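Local coordinates for uncharacterized protein (Bacillus thuringiensis serovar kurstaki, PDB 4XE7) that is a bacterial actin-like protein of the ParM type, caught without nucleotide, that probably polymerises into filaments to segregate plasmid DNA, at residues 41-47 and 89-94. Residues are numbered along the deposited sequence; the frame is centred on the assembly and turned at random.
Sequences VIAEAPP and RAWYVG
With CG of Y92 anti to the carbonyl carbon (chi1 -66°), its ring turns one face to A45, whose CB sits over the ring centre in a CH-pi contact, 3.6 Å from the centroid. W91 has nearly the same chi1, yet its ring leaves on the other side of the sheet, where CZ3 meets I42 CD1 at 3.7 Å and E44 CG at 3.6 Å. P46 CD touches the phenol end of Y92, the side chains roughly perpendicular. Strands 42-45 and 90-93 run antiparallel, neighbours in the large mixed sheet of one lobe of the actin-like fold, their axes at 144°. The A43–Y92 pair is hydrogen-bonded both ways; Y92 N to A43 O is short, 2.7 Å, and nearly straight. G94 N extends the ladder to V41 O. A45 N reaches A90 O by a bent bond, the donor well above the carbonyl plane. One water links A45 O to A90 N, another links it to R89 NH1. E44 OE1 lies over one face of the R89 guanidinium, 3.3 Å from NH1, a salt bridge of charges alone, while R89 NE pairs with D85. I42, W91 and V93 pack on I128 of helix 123-140; W91 NE1 bonds to A86 O.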
loop_
_atom_site.group_PDB
_atom_site.type_symbol
_atom_site.label_atom_id
_atom_site.label_comp_id
_atom_site.label_asym_id
_atom_site.label_seq_id
_atom_site.Cartn_x
_atom_site.Cartn_y
_atom_site.Cartn_z
ATOM N N VAL A 41 13.498 -4.762 2.524
ATOM C CA VAL A 41 14.750 -5.266 2.013
ATOM C C VAL A 41 15.860 -4.397 2.557
ATOM O O VAL A 41 15.828 -3.175 2.391
ATOM C CB VAL A 41 14.810 -5.232 0.482
ATOM C CG1 VAL A 41 16.138 -5.787 0.014
ATOM C CG2 VAL A 41 13.658 -6.010 -0.132
ATOM N N ILE A 42 16.832 -5.010 3.219
ATOM C CA ILE A 42 17.991 -4.257 3.691
ATOM C C ILE A 42 19.297 -4.921 3.246
ATOM O O ILE A 42 19.318 -6.095 2.878
ATOM C CB ILE A 42 17.958 -4.097 5.232
ATOM C CG1 ILE A 42 18.232 -5.429 5.923
ATOM C CG2 ILE A 42 16.602 -3.484 5.681
ATOM C CD1 ILE A 42 18.241 -5.339 7.445
ATOM N N ALA A 43 20.378 -4.150 3.258
ATOM C CA ALA A 43 21.707 -4.644 2.879
ATOM C C ALA A 43 22.771 -3.825 3.605
ATOM O O ALA A 43 22.666 -2.599 3.662
ATOM C CB ALA A 43 21.904 -4.577 1.348
ATOM N N GLU A 44 23.782 -4.494 4.166
ATOM C CA GLU A 44 24.863 -3.802 4.868
ATOM C C GLU A 44 25.564 -2.805 3.931
ATOM O O GLU A 44 25.796 -3.099 2.757
ATOM C CB GLU A 44 25.874 -4.809 5.452
ATOM C CG GLU A 44 25.325 -5.688 6.609
ATOM C CD GLU A 44 26.419 -6.458 7.363
ATOM O OE1 GLU A 44 27.621 -6.196 7.135
ATOM O OE2 GLU A 44 26.076 -7.305 8.215
ATOM N N ALA A 45 25.886 -1.625 4.455
ATOM C CA ALA A 45 26.397 -0.523 3.634
ATOM C C ALA A 45 27.659 0.083 4.225
ATOM O O ALA A 45 27.885 -0.026 5.433
ATOM C CB ALA A 45 25.316 0.562 3.475
ATOM N N PRO A 46 28.491 0.721 3.374
ATOM C CA PRO A 46 29.675 1.454 3.838
ATOM C C PRO A 46 29.294 2.586 4.787
ATOM O O PRO A 46 28.179 3.117 4.704
ATOM C CB PRO A 46 30.284 2.020 2.541
ATOM C CG PRO A 46 29.704 1.231 1.448
ATOM C CD PRO A 46 28.366 0.750 1.902
ATOM N N PRO A 47 30.216 2.956 5.687
ATOM C CA PRO A 47 29.939 3.991 6.694
ATOM C C PRO A 47 29.691 5.369 6.077
ATOM O O PRO A 47 28.955 6.179 6.641
ATOM C CB PRO A 47 31.207 3.986 7.562
ATOM C CG PRO A 47 32.260 3.325 6.729
ATOM C CD PRO A 47 31.538 2.332 5.867
ATOM N N ARG A 89 26.403 -0.216 12.110
ATOM C CA ARG A 89 26.558 -0.212 10.656
ATOM C C ARG A 89 25.549 0.663 9.951
ATOM O O ARG A 89 24.428 0.853 10.434
ATOM C CB ARG A 89 26.382 -1.617 10.095
ATOM C CG ARG A 89 27.327 -2.600 10.636
ATOM C CD ARG A 89 26.945 -4.002 10.230
ATOM N NE ARG A 89 27.982 -4.886 10.730
ATOM C CZ ARG A 89 29.183 -4.973 10.186
ATOM N NH1 ARG A 89 29.485 -4.243 9.115
ATOM N NH2 ARG A 89 30.084 -5.795 10.705
ATOM N N ALA A 90 25.928 1.134 8.772
ATOM C CA ALA A 90 24.989 1.788 7.895
ATOM C C ALA A 90 24.292 0.745 7.005
ATOM O O ALA A 90 24.781 -0.382 6.854
ATOM C CB ALA A 90 25.695 2.841 7.056
ATOM N N TRP A 91 23.155 1.133 6.427
ATOM C CA TRP A 91 22.292 0.221 5.688
ATOM C C TRP A 91 21.776 0.811 4.387
ATOM O O TRP A 91 21.474 2.001 4.303
ATOM C CB TRP A 91 21.088 -0.200 6.555
ATOM C CG TRP A 91 21.504 -1.003 7.733
ATOM C CD1 TRP A 91 21.816 -0.530 8.968
ATOM C CD2 TRP A 91 21.713 -2.416 7.775
ATOM N NE1 TRP A 91 22.213 -1.559 9.784
ATOM C CE2 TRP A 91 22.153 -2.735 9.076
ATOM C CE3 TRP A 91 21.577 -3.451 6.840
ATOM C CZ2 TRP A 91 22.442 -4.042 9.474
ATOM C CZ3 TRP A 91 21.875 -4.754 7.231
ATOM C CH2 TRP A 91 22.299 -5.036 8.540
ATOM N N TYR A 92 21.682 -0.048 3.377
ATOM C CA TYR A 92 20.895 0.212 2.195
ATOM C C TYR A 92 19.501 -0.298 2.491
ATOM O O TYR A 92 19.351 -1.399 3.027
ATOM C CB TYR A 92 21.483 -0.500 0.974
ATOM C CG TYR A 92 22.838 0.007 0.545
ATOM C CD1 TYR A 92 23.111 1.366 0.512
ATOM C CD2 TYR A 92 23.843 -0.877 0.162
ATOM C CE1 TYR A 92 24.336 1.829 0.112
ATOM C CE2 TYR A 92 25.073 -0.422 -0.238
ATOM C CZ TYR A 92 25.314 0.934 -0.266
ATOM O OH TYR A 92 26.536 1.412 -0.667
ATOM N N VAL A 93 18.483 0.490 2.162
ATOM C CA VAL A 93 17.114 0.135 2.530
ATOM C C VAL A 93 16.163 0.274 1.354
ATOM O O VAL A 93 16.210 1.265 0.638
ATOM C CB VAL A 93 16.594 1.021 3.692
ATOM C CG1 VAL A 93 15.265 0.476 4.244
ATOM C CG2 VAL A 93 17.618 1.115 4.798
ATOM N N GLY A 94 15.278 -0.702 1.170
ATOM C CA GLY A 94 14.230 -0.588 0.174
ATOM C C GLY A 94 14.701 -0.833 -1.242
ATOM O O GLY A 94 15.498 -1.747 -1.489
HETATM O O HOH W 1 28.627 1.046 7.737
HETATM O O HOH W 2 28.172 -2.450 6.957
#